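Local coordinates for 3-dehydroquinate dehydratase (PDB 4PH6), which catalyses the cis-dehydration of 3-dehydroquinate to 3-dehydroshikimate, the third step of the chorismate pathway, by way of an imine intermediate with the enzyme, at residues L116-F121 with D128-E133; F84-E89 with E98-L103. All coordinates share one frame; numbering follows the deposited sequence.

Contact 1 of 2, residues L116-F121 with D128-E133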
# COMPACT_ATOMS: atom_id res chain seq x y z
N LEU A 116 26.46 4.21 -9.87
CA LEU A 116 27.10 2.91 -9.72
C LEU A 116 26.56 2.21 -8.48
O LEU A 116 26.54 2.78 -7.38
CB LEU A 116 28.64 3.06 -9.63
CG LEU A 116 29.51 1.81 -9.49
CD1 LEU A 116 29.17 0.75 -10.54
CD2 LEU A 116 31.01 2.16 -9.53
N ASP A 117 26.09 0.98 -8.69
CA ASP A 117 25.61 0.13 -7.63
C ASP A 117 26.77 -0.66 -6.99
O ASP A 117 27.50 -1.38 -7.66
CB ASP A 117 24.54 -0.84 -8.19
CG ASP A 117 24.01 -1.81 -7.14
OD1 ASP A 117 24.78 -2.69 -6.70
OD2 ASP A 117 22.81 -1.73 -6.78
N ILE A 118 26.91 -0.52 -5.67
CA ILE A 118 27.93 -1.25 -4.93
C ILE A 118 27.31 -1.87 -3.67
O ILE A 118 26.70 -1.19 -2.86
CB ILE A 118 29.10 -0.34 -4.51
CG1 ILE A 118 29.75 0.28 -5.75
CG2 ILE A 118 30.14 -1.12 -3.67
CD1 ILE A 118 30.84 1.27 -5.44
N GLU A 119 27.46 -3.18 -3.53
CA GLU A 119 26.88 -3.85 -2.38
C GLU A 119 27.62 -3.50 -1.09
O GLU A 119 28.84 -3.59 -1.01
CB GLU A 119 26.86 -5.36 -2.63
CG GLU A 119 25.97 -5.70 -3.80
CD GLU A 119 25.95 -7.17 -4.15
OE1 GLU A 119 26.68 -7.96 -3.52
OE2 GLU A 119 25.21 -7.52 -5.10
N LEU A 120 26.84 -3.07 -0.10
CA LEU A 120 27.35 -2.74 1.23
C LEU A 120 28.35 -3.77 1.74
O LEU A 120 29.38 -3.40 2.31
CB LEU A 120 26.18 -2.62 2.22
CG LEU A 120 26.49 -2.53 3.73
CD1 LEU A 120 27.22 -1.24 4.10
CD2 LEU A 120 25.22 -2.69 4.58
N PHE A 121 28.06 -5.05 1.55
CA PHE A 121 28.81 -6.14 2.15
C PHE A 121 30.06 -6.62 1.38
O PHE A 121 30.75 -7.43 1.84
CB PHE A 121 27.93 -7.36 2.51
CG PHE A 121 26.99 -7.10 3.64
CD1 PHE A 121 25.69 -7.41 3.54
CD2 PHE A 121 27.41 -6.50 4.77
CE1 PHE A 121 24.81 -7.16 4.54
CE2 PHE A 121 26.52 -6.23 5.78
CZ PHE A 121 25.22 -6.56 5.67
N ASP A 128 35.63 1.08 -0.87
CA ASP A 128 35.84 2.49 -0.56
C ASP A 128 36.75 3.15 -1.59
O ASP A 128 36.48 4.26 -2.06
CB ASP A 128 36.43 2.65 0.85
CG ASP A 128 35.38 2.46 1.93
OD1 ASP A 128 34.18 2.35 1.58
OD2 ASP A 128 35.75 2.43 3.13
N THR A 129 37.82 2.46 -1.96
CA THR A 129 38.75 2.99 -2.95
C THR A 129 38.02 3.22 -4.27
O THR A 129 38.25 4.23 -4.93
CB THR A 129 39.95 2.05 -3.17
OG1 THR A 129 40.60 1.81 -1.92
CG2 THR A 129 40.95 2.65 -4.15
N LEU A 130 37.15 2.28 -4.63
CA LEU A 130 36.32 2.38 -5.82
C LEU A 130 35.35 3.56 -5.76
O LEU A 130 35.18 4.31 -6.73
CB LEU A 130 35.55 1.08 -6.04
CG LEU A 130 34.53 1.12 -7.17
CD1 LEU A 130 35.23 1.33 -8.52
CD2 LEU A 130 33.67 -0.15 -7.17
N ILE A 131 34.71 3.73 -4.61
CA ILE A 131 33.78 4.83 -4.40
C ILE A 131 34.39 6.20 -4.74
O ILE A 131 33.79 6.98 -5.47
CB ILE A 131 33.26 4.86 -2.95
CG1 ILE A 131 32.40 3.63 -2.66
CG2 ILE A 131 32.46 6.13 -2.70
CD1 ILE A 131 32.06 3.44 -1.20
N HIS A 132 35.58 6.47 -4.20
CA HIS A 132 36.24 7.75 -4.44
C HIS A 132 36.68 7.92 -5.89
O HIS A 132 36.62 9.03 -6.41
CB HIS A 132 37.45 7.93 -3.51
CG HIS A 132 37.08 7.90 -2.06
ND1 HIS A 132 36.08 8.68 -1.54
CD2 HIS A 132 37.56 7.15 -1.04
CE1 HIS A 132 35.95 8.43 -0.25
NE2 HIS A 132 36.84 7.50 0.08
N GLU A 133 37.10 6.83 -6.53
CA GLU A 133 37.42 6.90 -7.95
C GLU A 133 36.16 7.14 -8.80
O GLU A 133 36.19 7.89 -9.77
CB GLU A 133 38.15 5.64 -8.42
CG GLU A 133 39.57 5.49 -7.88
CD GLU A 133 40.43 6.72 -8.12
OE1 GLU A 133 40.64 7.09 -9.30
OE2 GLU A 133 40.89 7.34 -7.12
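No flat group of either segment takes part where Leu-116 and Ile-118 meet Leu-130 and Ile-131, although the ring of Tyr-104, from helix 97-110, lies against both leucines. Beyond the contact, the ring of Phe-121 has one face under CD2 of its own neighbour Leu-120, which sits 3.9 Å above the ring plane and offset toward the rim. The contact itself is made of branched aliphatic chains alone, without a hydrogen bond between the segments. Ile-118 is its pivot. With CG1 beside the backbone N (chi1 -59°) and the chain then fully extended (chi2 176°), its terminal methyl is carried straight out from the strand to the helix. There CD1 lies 3.6 Å from CD2 of Leu-130 and, on the next residue of the helix, 4.0 Å from CG1 of Ile-131; the isoleucine side chain lies slantwise to both. The CD2 methyl of Leu-130 does double duty, because it also comes within 4.2 Å of CD2 of Leu-116, two residues earlier on the strand. Beyond the segments, Leu-130 also reaches His-105 and Val-108, so its side chain fills the angle between the strand and the neighbouring helix 97-110. The intervening residues Asp-117 and Glu-119 take no part in this packing: their carboxylates form salt bridges with Arg-85, a predicted 3-dehydroquinate-binding residue. Strand 115-119 thus alternates between an apolar side that packs on its helix and a polar side that serves the probable active site. Helix 128-133 runs back against strand 116-119 at 166°, with axes 10.5 Å apart, and leads on to strand 140-147, which pairs in parallel with strand 115-119. This is the packing of a beta-alpha-beta crossover in a (beta/alpha)8, or TIM, barrel.

Contact 2 of 2, residues F84-E89 with E98-L103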
# COMPACT_ATOMS: atom_id res chain seq x y z
N PHE A 84 26.18 -4.74 -11.09
CA PHE A 84 26.48 -6.17 -11.11
C PHE A 84 25.95 -6.81 -9.83
O PHE A 84 26.61 -6.74 -8.80
CB PHE A 84 27.99 -6.45 -11.26
CG PHE A 84 28.31 -7.89 -11.57
CD1 PHE A 84 28.48 -8.31 -12.88
CD2 PHE A 84 28.41 -8.83 -10.56
CE1 PHE A 84 28.74 -9.64 -13.18
CE2 PHE A 84 28.68 -10.17 -10.85
CZ PHE A 84 28.84 -10.57 -12.16
N ARG A 85 24.76 -7.38 -9.86
CA ARG A 85 24.25 -8.01 -8.64
C ARG A 85 25.04 -9.29 -8.38
O ARG A 85 25.12 -10.17 -9.24
CB ARG A 85 22.76 -8.30 -8.74
CG ARG A 85 22.13 -8.81 -7.44
CD ARG A 85 22.23 -7.79 -6.33
NE ARG A 85 21.63 -6.52 -6.72
CZ ARG A 85 22.21 -5.34 -6.54
NH1 ARG A 85 23.39 -5.24 -5.94
NH2 ARG A 85 21.58 -4.24 -6.92
N THR A 86 25.62 -9.40 -7.19
CA THR A 86 26.40 -10.60 -6.88
C THR A 86 25.45 -11.75 -6.54
O THR A 86 24.34 -11.53 -6.05
CB THR A 86 27.38 -10.39 -5.72
OG1 THR A 86 26.64 -10.26 -4.50
CG2 THR A 86 28.22 -9.15 -5.96
N GLN A 87 25.93 -12.96 -6.76
CA GLN A 87 25.13 -14.17 -6.60
C GLN A 87 24.51 -14.31 -5.21
O GLN A 87 23.38 -14.75 -5.08
CB GLN A 87 25.99 -15.40 -6.92
CG GLN A 87 25.21 -16.67 -7.21
CD GLN A 87 26.10 -17.79 -7.75
OE1 GLN A 87 27.28 -17.89 -7.39
NE2 GLN A 87 25.54 -18.64 -8.60
N LYS A 88 25.23 -13.92 -4.16
CA LYS A 88 24.72 -14.11 -2.80
C LYS A 88 23.58 -13.14 -2.46
O LYS A 88 22.92 -13.28 -1.42
CB LYS A 88 25.85 -13.97 -1.77
CG LYS A 88 25.60 -14.72 -0.46
CD LYS A 88 26.37 -14.05 0.70
CE LYS A 88 27.50 -14.92 1.28
NZ LYS A 88 27.18 -15.48 2.62
N GLU A 89 23.34 -12.16 -3.33
CA GLU A 89 22.24 -11.22 -3.12
C GLU A 89 21.25 -11.26 -4.29
O GLU A 89 20.63 -10.24 -4.61
CB GLU A 89 22.79 -9.80 -2.90
CG GLU A 89 23.85 -9.74 -1.79
CD GLU A 89 24.10 -8.35 -1.23
OE1 GLU A 89 23.38 -7.39 -1.60
OE2 GLU A 89 25.01 -8.21 -0.38
N GLU A 98 37.61 -10.24 -7.07
CA GLU A 98 38.60 -9.54 -7.88
C GLU A 98 38.01 -9.08 -9.22
O GLU A 98 38.23 -7.95 -9.64
CB GLU A 98 39.83 -10.43 -8.13
CG GLU A 98 40.90 -9.84 -9.05
CD GLU A 98 41.92 -10.89 -9.48
OE1 GLU A 98 41.61 -12.09 -9.34
OE2 GLU A 98 43.03 -10.52 -9.95
N ASN A 99 37.26 -9.97 -9.87
CA ASN A 99 36.57 -9.63 -11.11
C ASN A 99 35.45 -8.61 -10.87
O ASN A 99 35.18 -7.76 -11.71
CB ASN A 99 36.00 -10.88 -11.78
CG ASN A 99 37.05 -11.63 -12.59
OD1 ASN A 99 38.01 -11.04 -13.07
ND2 ASN A 99 36.87 -12.94 -12.73
N TYR A 100 34.81 -8.70 -9.72
CA TYR A 100 33.78 -7.76 -9.36
C TYR A 100 34.37 -6.34 -9.33
O TYR A 100 33.88 -5.44 -10.03
CB TYR A 100 33.16 -8.12 -8.01
CG TYR A 100 32.11 -7.15 -7.52
CD1 TYR A 100 30.81 -7.19 -8.01
CD2 TYR A 100 32.41 -6.20 -6.55
CE1 TYR A 100 29.84 -6.30 -7.56
CE2 TYR A 100 31.45 -5.31 -6.09
CZ TYR A 100 30.17 -5.37 -6.59
OH TYR A 100 29.21 -4.48 -6.14
N PHE A 101 35.44 -6.15 -8.57
CA PHE A 101 36.02 -4.82 -8.45
C PHE A 101 36.79 -4.38 -9.70
O PHE A 101 36.82 -3.19 -10.02
CB PHE A 101 36.92 -4.75 -7.22
CG PHE A 101 36.15 -4.70 -5.94
CD1 PHE A 101 35.52 -3.53 -5.55
CD2 PHE A 101 36.03 -5.82 -5.14
CE1 PHE A 101 34.81 -3.48 -4.38
CE2 PHE A 101 35.32 -5.77 -3.97
CZ PHE A 101 34.71 -4.59 -3.59
N ALA A 102 37.40 -5.32 -10.41
CA ALA A 102 38.14 -4.99 -11.64
C ALA A 102 37.20 -4.45 -12.74
O ALA A 102 37.54 -3.48 -13.44
CB ALA A 102 38.91 -6.20 -12.14
N LEU A 103 36.03 -5.07 -12.87
CA LEU A 103 35.01 -4.65 -13.84
C LEU A 103 34.54 -3.23 -13.57
O LEU A 103 34.47 -2.40 -14.48
CB LEU A 103 33.81 -5.59 -13.81
CG LEU A 103 32.63 -5.25 -14.73
CD1 LEU A 103 33.07 -4.81 -16.13
CD2 LEU A 103 31.68 -6.43 -14.83
O HOH W 1 26.73 -4.41 -6.75
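The hydroxyl of Tyr-100 is gripped by a water molecule 2.6 Å from OH and, more weakly, by the backbone N of Glu-119 on the next strand. The same water lies 3.1 Å from Phe-84 O and can donate to it, a probable bridge from helix 97-110 to the loop that leaves strand 80-83 at the C-terminal ends of the barrel strands, where TIM-barrel enzymes carry their active sites. A first torsion of 177° sets CG of Tyr-100 opposite the backbone N, and the far end of the ring reaches this loop. Its edge faces the carbonyl of Phe-84, whose oxygen lies near the ring plane, 3.5 Å from CE1. Phe-84 and Tyr-100 run alongside each other with opposite sense, bringing CD2 of the phenylalanine 3.9 Å from CD1 of the tyrosine. Thr-86 adds its methyl at about a right angle to the tyrosine, CG2 lying 3.6 Å from CE1. The threonine is turned to split its two branches: CG2 goes to the ring, while OG1 bonds to the carboxylate of Glu-119. Between Phe-84 and Thr-86 lies Arg-85, predicted to bind 3-dehydroquinate, its N bonded to Asp-53 and its guanidinium group to Asp-117 and Glu-119. Phe-84 is further held by a ring stack with Phe-95. One turn along the helix, Leu-103 crosses the phenylalanine at about a right angle, and its CD2 methyl stops 4.2 Å from CD1 of Phe-84.

Followed from the N terminus, the chain makes the two contacts in series, neither nesting in nor crossing the other. After strand 80-83, contact 2 closes a loop by bringing helix 97-110 back against residues 84-89. That helix leads to strand 115-119, where contact 1 closes a second, shorter loop by folding helix 124-136 back on the strand. The two centres lie about 11 Å apart, on the same side of the chain's centre. Strand 115-119 joins them: its helix-facing side belongs to contact 1, while its acidic side chains reach the loop of contact 2. Successive units of the barrel are thereby tied together around the predicted substrate-binding site.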